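Tryptophan--tRNA ligase (Campylobacter jejuni subsp. jejuni, PDB 3TZL) catalyses the ATP-dependent attachment of tryptophan to its cognate tRNA, as a homodimeric class I aminoacyl-tRNA synthetase. Local coordinates at residues 103-108 and 123-128; 199-204 and 212-217. One frame throughout, in Å; residues are numbered along the deposited sequence.

Contact 1: 103-108 and 123-128; sequences LLERAH and GLFSYP
L104 reaches from helix 101-105 onto the ring of F125 and the ring of P128, both on helix 122-137. Its CB sits over one face of the phenyl ring, off centre toward the rim, 4.0 Å from the ring centroid in a CH-pi contact; the nearest ring atom is CZ of F125, 3.6 Å from L104 CB. The two side chains cross at about a right angle. F125 gets there because its CG is anti to the backbone N (chi1 -176°), which swings the ring across to the 103-108 side. At CG the leucine forks: CD1 runs on to F125 CE2 at 3.8 Å, while CD2 turns to P128, meeting its CB at 3.7 Å. E105 closes the ring from another side, its CG lying at the edge and in plane, 3.9 Å from F125 CE1. Outside the pair, Y110 meets F125 edge-to-face, and M101 and H122 of the second subunit pack on F125 and L104. The side chain of P128 is about 8 Å from the bound tryptophan.

No direct hydrogen bond joins the segments. A water donates to both L104 O (2.8 Å) and F125 O (2.6 Å), so two carbonyl oxygens, both acceptors, are bridged by one donor molecule. The chemistry is thus apolar contact around one polar bridge, holding two helices together at the dimer interface.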
ATOM      1  N   LEU B 103     -10.360  -8.909 -11.384  1.00 37.32           N
ATOM      2  CA  LEU B 103      -9.002  -9.254 -11.788  1.00 38.08           C
ATOM      3  C   LEU B 103      -8.259 -10.001 -10.669  1.00 38.50           C
ATOM      4  O   LEU B 103      -7.494 -10.930 -10.931  1.00 40.95           O
ATOM      5  CB  LEU B 103      -8.237  -7.984 -12.155  1.00 38.96           C
ATOM      6  CG  LEU B 103      -7.639  -7.817 -13.550  1.00 50.73           C
ATOM      7  CD1 LEU B 103      -8.684  -7.999 -14.637  1.00 54.80           C
ATOM      8  CD2 LEU B 103      -6.981  -6.443 -13.650  1.00 51.75           C
ATOM      9  N   LEU B 104      -8.481  -9.587  -9.424  1.00 33.37           N
ATOM     10  CA  LEU B 104      -7.724 -10.132  -8.296  1.00 34.86           C
ATOM     11  C   LEU B 104      -8.410 -11.371  -7.757  1.00 37.17           C
ATOM     12  O   LEU B 104      -7.747 -12.274  -7.261  1.00 37.42           O
ATOM     13  CB  LEU B 104      -7.546  -9.085  -7.175  1.00 33.85           C
ATOM     14  CG  LEU B 104      -6.759  -7.814  -7.521  1.00 30.33           C
ATOM     15  CD1 LEU B 104      -6.806  -6.816  -6.378  1.00 28.28           C
ATOM     16  CD2 LEU B 104      -5.307  -8.134  -7.894  1.00 28.44           C
ATOM     17  N   GLU B 105      -9.741 -11.403  -7.856  1.00 36.14           N
ATOM     18  CA  GLU B 105     -10.514 -12.573  -7.447  1.00 37.52           C
ATOM     19  C   GLU B 105     -10.208 -13.769  -8.338  1.00 41.30           C
ATOM     20  O   GLU B 105     -10.351 -14.916  -7.914  1.00 42.99           O
ATOM     21  CB  GLU B 105     -12.019 -12.277  -7.461  1.00 40.63           C
ATOM     22  CG  GLU B 105     -12.465 -11.351  -6.340  1.00 45.76           C
ATOM     23  CD  GLU B 105     -13.860 -10.781  -6.546  1.00 55.01           C
ATOM     24  OE1 GLU B 105     -14.510 -11.110  -7.561  1.00 59.79           O
ATOM     25  OE2 GLU B 105     -14.309  -9.992  -5.685  1.00 54.73           O
ATOM     26  N   ARG B 106      -9.785 -13.508  -9.571  1.00 37.60           N
ATOM     27  CA  ARG B 106      -9.481 -14.592 -10.497  1.00 41.43           C
ATOM     28  C   ARG B 106      -8.017 -15.037 -10.453  1.00 40.27           C
ATOM     29  O   ARG B 106      -7.656 -16.045 -11.055  1.00 41.17           O
ATOM     30  CB  ARG B 106      -9.884 -14.218 -11.929  1.00 46.64           C
ATOM     31  CG  ARG B 106     -11.384 -14.199 -12.142  1.00 51.07           C
ATOM     32  CD  ARG B 106     -11.747 -13.792 -13.551  1.00 54.22           C
ATOM     33  NE  ARG B 106     -12.767 -12.754 -13.522  1.00 57.88           N
ATOM     34  CZ  ARG B 106     -12.582 -11.516 -13.958  1.00 58.09           C
ATOM     35  NH1 ARG B 106     -11.419 -11.162 -14.486  1.00 56.49           N
ATOM     36  NH2 ARG B 106     -13.570 -10.638 -13.883  1.00 63.34           N
ATOM     37  N   ALA B 107      -7.176 -14.282  -9.754  1.00 40.51           N
ATOM     38  CA  ALA B 107      -5.767 -14.645  -9.623  1.00 41.94           C
ATOM     39  C   ALA B 107      -5.663 -16.027  -8.978  1.00 45.98           C
ATOM     40  O   ALA B 107      -6.263 -16.285  -7.929  1.00 46.34           O
ATOM     41  CB  ALA B 107      -5.026 -13.605  -8.787  1.00 40.05           C
ATOM     42  N   HIS B 108      -4.931 -16.923  -9.625  1.00 47.69           N
ATOM     43  CA  HIS B 108      -4.842 -18.295  -9.155  1.00 54.02           C
ATOM     44  C   HIS B 108      -4.214 -18.364  -7.772  1.00 51.10           C
ATOM     45  O   HIS B 108      -4.627 -19.163  -6.939  1.00 48.51           O
ATOM     46  CB  HIS B 108      -4.067 -19.149 -10.154  1.00 64.02           C
ATOM     47  CG  HIS B 108      -4.839 -19.457 -11.397  1.00 76.35           C
ATOM     48  ND1 HIS B 108      -5.988 -20.223 -11.389  1.00 81.93           N
ATOM     49  CD2 HIS B 108      -4.635 -19.097 -12.686  1.00 80.56           C
ATOM     50  CE1 HIS B 108      -6.456 -20.324 -12.621  1.00 83.95           C
ATOM     51  NE2 HIS B 108      -5.654 -19.650 -13.428  1.00 84.06           N
ATOM     52  N   GLY B 123      -3.356  -9.089   2.237  1.00 29.28           N
ATOM     53  CA  GLY B 123      -2.026  -9.052   1.654  1.00 28.21           C
ATOM     54  C   GLY B 123      -1.838 -10.029   0.511  1.00 33.27           C
ATOM     55  O   GLY B 123      -1.294  -9.663  -0.524  1.00 33.55           O
ATOM     56  N   LEU B 124      -2.299 -11.267   0.691  1.00 32.26           N
ATOM     57  CA  LEU B 124      -2.254 -12.272  -0.375  1.00 34.40           C
ATOM     58  C   LEU B 124      -3.095 -11.859  -1.570  1.00 33.45           C
ATOM     59  O   LEU B 124      -2.678 -12.017  -2.704  1.00 34.18           O
ATOM     60  CB  LEU B 124      -2.749 -13.636   0.117  1.00 35.63           C
ATOM     61  CG  LEU B 124      -2.761 -14.729  -0.961  1.00 42.06           C
ATOM     62  CD1 LEU B 124      -1.366 -14.948  -1.523  1.00 45.35           C
ATOM     63  CD2 LEU B 124      -3.332 -16.033  -0.440  1.00 44.83           C
ATOM     64  N   PHE B 125      -4.289 -11.350  -1.296  1.00 32.95           N
ATOM     65  CA  PHE B 125      -5.218 -10.892  -2.319  1.00 33.09           C
ATOM     66  C   PHE B 125      -4.635  -9.724  -3.118  1.00 35.05           C
ATOM     67  O   PHE B 125      -4.806  -9.637  -4.339  1.00 37.84           O
ATOM     68  CB  PHE B 125      -6.513 -10.447  -1.626  1.00 35.72           C
ATOM     69  CG  PHE B 125      -7.609 -10.032  -2.562  1.00 33.68           C
ATOM     70  CD1 PHE B 125      -8.335 -10.973  -3.255  1.00 32.59           C
ATOM     71  CD2 PHE B 125      -7.939  -8.692  -2.714  1.00 36.03           C
ATOM     72  CE1 PHE B 125      -9.368 -10.592  -4.113  1.00 37.08           C
ATOM     73  CE2 PHE B 125      -8.959  -8.306  -3.563  1.00 36.25           C
ATOM     74  CZ  PHE B 125      -9.676  -9.257  -4.263  1.00 37.07           C
ATOM     75  N   SER B 126      -3.934  -8.835  -2.421  1.00 33.61           N
ATOM     76  CA  SER B 126      -3.492  -7.569  -2.995  1.00 27.77           C
ATOM     77  C   SER B 126      -2.119  -7.612  -3.657  1.00 30.37           C
ATOM     78  O   SER B 126      -1.765  -6.703  -4.400  1.00 31.51           O
ATOM     79  CB  SER B 126      -3.465  -6.491  -1.922  1.00 29.22           C
ATOM     80  OG  SER B 126      -4.718  -6.392  -1.274  1.00 34.40           O
ATOM     81  N   TYR B 127      -1.330  -8.641  -3.391  1.00 30.14           N
ATOM     82  CA  TYR B 127       0.034  -8.612  -3.916  1.00 32.19           C
ATOM     83  C   TYR B 127       0.234  -8.507  -5.433  1.00 28.57           C
ATOM     84  O   TYR B 127       1.242  -7.958  -5.852  1.00 33.33           O
ATOM     85  CB  TYR B 127       0.926  -9.677  -3.279  1.00 33.72           C
ATOM     86  CG  TYR B 127       1.052 -10.974  -4.024  1.00 33.65           C
ATOM     87  CD1 TYR B 127       1.960 -11.125  -5.069  1.00 31.46           C
ATOM     88  CD2 TYR B 127       0.306 -12.070  -3.642  1.00 40.72           C
ATOM     89  CE1 TYR B 127       2.085 -12.342  -5.733  1.00 38.81           C
ATOM     90  CE2 TYR B 127       0.420 -13.282  -4.298  1.00 42.68           C
ATOM     91  CZ  TYR B 127       1.304 -13.416  -5.336  1.00 41.47           C
ATOM     92  OH  TYR B 127       1.399 -14.645  -5.949  1.00 48.39           O
ATOM     93  N   PRO B 128      -0.708  -9.026  -6.255  1.00 29.30           N
ATOM     94  CA  PRO B 128      -0.578  -8.745  -7.693  1.00 29.36           C
ATOM     95  C   PRO B 128      -0.582  -7.257  -8.028  1.00 28.09           C
ATOM     96  O   PRO B 128       0.008  -6.887  -9.043  1.00 29.90           O
ATOM     97  CB  PRO B 128      -1.832  -9.394  -8.291  1.00 32.85           C
ATOM     98  CG  PRO B 128      -2.149 -10.513  -7.347  1.00 35.40           C
ATOM     99  CD  PRO B 128      -1.797  -9.988  -5.992  1.00 28.75           C
TER
HETATM  100  O   HOH W   1      -5.361 -11.568  -6.019  1.00 37.64           O

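Contact 2: 199-204 and 212-217; sequences NTIDIF and KQISSI
The irregular chain of 199-204 passes closest to helix 207-215 where the CA atoms of I201 and Q213 come within 5.9 Å, and Q213 spans that gap with its side-chain amide. Both ends of the amide are used. OE1 accepts from the backbone N of D202 at 2.8 Å, a nearly straight bond (N-H...O 166°), while NE2 donates to D202 OD2, also at 2.8 Å. One residue is therefore gripped at main chain and side chain together, which fixes the rotation of the amide. Q213 reaches this far because its chain is extended beyond CG (chi2 179°), and on the way its CD passes 3.5 Å from T200 O.

The carboxylate of D202 stands steeply to the amide, the two planes 78° apart. Its OD2 lies in the plane of the Q213 amide, yet the NE2 approaches from above the carboxylate plane. The other oxygen, OD1, takes a hydrogen bond from T200 OG1 at 3.0 Å, on its syn side though well out of the carboxylate plane, so both carboxylate oxygens have partners and the acid is held from two directions.

Next to these bonds, I201 CD1 meets I214 CG1 at 4.2 Å and I217 CD1 at 4.3 Å. I238 of helix 234-239 and L269 of helix 262-276 extend this apolar patch.

N199 meanwhile bonds to the backbone of K192 and S194, in the KMSKS region, and the side chain of T200 is about 5 Å from the bound ADP. D202 and T200 also touch H17 of the HIGH region. A loop following KMSKS, tied to both signature motifs and to the helix that follows it, borders the nucleotide site of a class I synthetase.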
ATOM      1  N   ASN B 199      16.457 -33.400  -1.899  1.00 54.57           N
ATOM      2  CA  ASN B 199      17.436 -34.086  -2.717  1.00 52.00           C
ATOM      3  C   ASN B 199      18.468 -33.106  -3.276  1.00 51.34           C
ATOM      4  O   ASN B 199      19.028 -33.332  -4.351  1.00 49.53           O
ATOM      5  CB  ASN B 199      16.730 -34.840  -3.852  1.00 51.26           C
ATOM      6  CG  ASN B 199      16.032 -33.912  -4.831  1.00 52.19           C
ATOM      7  OD1 ASN B 199      15.989 -32.689  -4.645  1.00 51.16           O
ATOM      8  ND2 ASN B 199      15.489 -34.490  -5.896  1.00 52.22           N
ATOM      9  N   THR B 200      18.703 -32.013  -2.550  1.00 47.49           N
ATOM     10  CA  THR B 200      19.468 -30.898  -3.097  1.00 46.55           C
ATOM     11  C   THR B 200      20.973 -30.988  -2.844  1.00 43.83           C
ATOM     12  O   THR B 200      21.434 -31.727  -1.995  1.00 43.09           O
ATOM     13  CB  THR B 200      18.942 -29.527  -2.576  1.00 49.00           C
ATOM     14  OG1 THR B 200      19.207 -29.398  -1.175  1.00 47.06           O
ATOM     15  CG2 THR B 200      17.447 -29.409  -2.799  1.00 52.49           C
ATOM     16  N   ILE B 201      21.729 -30.225  -3.619  1.00 45.74           N
ATOM     17  CA  ILE B 201      23.120 -29.937  -3.308  1.00 40.62           C
ATOM     18  C   ILE B 201      23.230 -28.422  -3.201  1.00 38.23           C
ATOM     19  O   ILE B 201      23.028 -27.703  -4.185  1.00 36.11           O
ATOM     20  CB  ILE B 201      24.061 -30.478  -4.374  1.00 37.90           C
ATOM     21  CG1 ILE B 201      24.119 -32.000  -4.292  1.00 33.95           C
ATOM     22  CG2 ILE B 201      25.466 -29.911  -4.195  1.00 37.02           C
ATOM     23  CD1 ILE B 201      24.832 -32.632  -5.456  1.00 34.90           C
ATOM     24  N   ASP B 202      23.512 -27.949  -1.990  1.00 40.57           N
ATOM     25  CA  ASP B 202      23.486 -26.522  -1.683  1.00 43.50           C
ATOM     26  C   ASP B 202      24.805 -25.824  -2.022  1.00 47.48           C
ATOM     27  O   ASP B 202      25.876 -26.443  -2.036  1.00 49.66           O
ATOM     28  CB  ASP B 202      23.109 -26.292  -0.211  1.00 42.13           C
ATOM     29  CG  ASP B 202      21.760 -26.910   0.150  1.00 47.28           C
ATOM     30  OD1 ASP B 202      20.879 -26.993  -0.725  1.00 45.16           O
ATOM     31  OD2 ASP B 202      21.584 -27.325   1.313  1.00 52.79           O
ATOM     32  N   ILE B 203      24.702 -24.529  -2.298  1.00 44.20           N
ATOM     33  CA  ILE B 203      25.823 -23.730  -2.765  1.00 40.22           C
ATOM     34  C   ILE B 203      26.605 -23.137  -1.613  1.00 37.08           C
ATOM     35  O   ILE B 203      27.830 -23.083  -1.648  1.00 36.37           O
ATOM     36  CB  ILE B 203      25.320 -22.566  -3.623  1.00 38.63           C
ATOM     37  CG1 ILE B 203      24.671 -23.105  -4.898  1.00 38.94           C
ATOM     38  CG2 ILE B 203      26.451 -21.610  -3.949  1.00 34.73           C
ATOM     39  CD1 ILE B 203      24.082 -22.028  -5.775  1.00 40.39           C
ATOM     40  N   PHE B 204      25.886 -22.682  -0.593  1.00 35.15           N
ATOM     41  CA  PHE B 204      26.490 -21.941   0.495  1.00 39.59           C
ATOM     42  C   PHE B 204      26.448 -22.705   1.815  1.00 46.06           C
ATOM     43  O   PHE B 204      26.148 -22.142   2.857  1.00 49.85           O
ATOM     44  CB  PHE B 204      25.821 -20.567   0.630  1.00 40.07           C
ATOM     45  CG  PHE B 204      25.973 -19.711  -0.595  1.00 38.59           C
ATOM     46  CD1 PHE B 204      27.209 -19.188  -0.940  1.00 37.25           C
ATOM     47  CD2 PHE B 204      24.889 -19.445  -1.412  1.00 36.47           C
ATOM     48  CE1 PHE B 204      27.357 -18.409  -2.071  1.00 34.01           C
ATOM     49  CE2 PHE B 204      25.037 -18.678  -2.554  1.00 33.22           C
ATOM     50  CZ  PHE B 204      26.276 -18.158  -2.877  1.00 30.85           C
ATOM     51  N   LYS B 212      27.939 -34.493   3.072  1.00 57.82           N
ATOM     52  CA  LYS B 212      26.758 -35.251   3.470  1.00 57.81           C
ATOM     53  C   LYS B 212      25.772 -35.377   2.306  1.00 53.08           C
ATOM     54  O   LYS B 212      25.260 -36.459   2.023  1.00 54.39           O
ATOM     55  CB  LYS B 212      26.095 -34.552   4.661  1.00 62.77           C
ATOM     56  CG  LYS B 212      25.089 -35.379   5.443  1.00 66.97           C
ATOM     57  CD  LYS B 212      24.468 -34.543   6.569  1.00 72.34           C
ATOM     58  CE  LYS B 212      23.630 -33.373   6.009  1.00 76.71           C
ATOM     59  NZ  LYS B 212      23.055 -32.464   7.060  1.00 75.77           N
ATOM     60  N   GLN B 213      25.520 -34.266   1.625  1.00 50.36           N
ATOM     61  CA  GLN B 213      24.579 -34.254   0.512  1.00 47.98           C
ATOM     62  C   GLN B 213      25.089 -35.091  -0.646  1.00 47.32           C
ATOM     63  O   GLN B 213      24.343 -35.868  -1.237  1.00 45.66           O
ATOM     64  CB  GLN B 213      24.306 -32.822   0.069  1.00 44.73           C
ATOM     65  CG  GLN B 213      23.534 -32.060   1.131  1.00 45.78           C
ATOM     66  CD  GLN B 213      23.258 -30.617   0.774  1.00 47.56           C
ATOM     67  OE1 GLN B 213      23.883 -30.037  -0.125  1.00 43.09           O
ATOM     68  NE2 GLN B 213      22.311 -30.021   1.487  1.00 47.76           N
ATOM     69  N   ILE B 214      26.370 -34.938  -0.961  1.00 46.90           N
ATOM     70  CA  ILE B 214      26.959 -35.674  -2.068  1.00 43.71           C
ATOM     71  C   ILE B 214      27.003 -37.163  -1.757  1.00 49.96           C
ATOM     72  O   ILE B 214      26.776 -37.992  -2.630  1.00 51.03           O
ATOM     73  CB  ILE B 214      28.348 -35.123  -2.416  1.00 38.15           C
ATOM     74  CG1 ILE B 214      28.204 -33.803  -3.191  1.00 34.59           C
ATOM     75  CG2 ILE B 214      29.115 -36.096  -3.252  1.00 38.44           C
ATOM     76  CD1 ILE B 214      29.506 -33.110  -3.414  1.00 38.75           C
ATOM     77  N   SER B 215      27.267 -37.501  -0.499  1.00 55.72           N
ATOM     78  CA  SER B 215      27.330 -38.900  -0.081  1.00 59.39           C
ATOM     79  C   SER B 215      26.007 -39.607  -0.321  1.00 57.50           C
ATOM     80  O   SER B 215      25.973 -40.806  -0.581  1.00 61.47           O
ATOM     81  CB  SER B 215      27.695 -38.999   1.398  1.00 66.04           C
ATOM     82  OG  SER B 215      28.921 -39.682   1.572  1.00 74.04           O
ATOM     83  N   SER B 216      24.921 -38.846  -0.246  1.00 52.13           N
ATOM     84  CA  SER B 216      23.575 -39.388  -0.356  1.00 48.44           C
ATOM     85  C   SER B 216      23.172 -39.666  -1.786  1.00 50.65           C
ATOM     86  O   SER B 216      22.083 -40.181  -2.024  1.00 56.20           O
ATOM     87  CB  SER B 216      22.559 -38.422   0.261  1.00 52.00           C
ATOM     88  OG  SER B 216      22.312 -37.312  -0.596  1.00 50.28           O
ATOM     89  N   ILE B 217      24.029 -39.317  -2.742  1.00 50.46           N
ATOM     90  CA  ILE B 217      23.689 -39.508  -4.151  1.00 51.94           C
ATOM     91  C   ILE B 217      23.499 -40.993  -4.460  1.00 54.65           C
ATOM     92  O   ILE B 217      24.314 -41.831  -4.062  1.00 55.71           O
ATOM     93  CB  ILE B 217      24.752 -38.910  -5.086  1.00 47.93           C
ATOM     94  CG1 ILE B 217      24.793 -37.381  -4.947  1.00 45.71           C
ATOM     95  CG2 ILE B 217      24.475 -39.306  -6.533  1.00 45.00           C
ATOM     96  CD1 ILE B 217      26.089 -36.760  -5.513  1.00 43.73           C
TER

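Both contacts are largely buried, yet they occupy distant parts of the chain, their centres about 36 Å apart and their nearest atoms about 22 Å apart. They share no helix, and both segments of contact 1 come earlier in the sequence than those of contact 2. Contact 1 pairs two helices on the tryptophan side of the enzyme, where the second subunit also packs; contact 2 joins a loop to a helix near the ADP, and no other chain of the assembly touches it. The chemistry differs accordingly: an aromatic and aliphatic fit with a shared water in contact 1, direct amide and carboxylate hydrogen bonds beside isoleucines in contact 2.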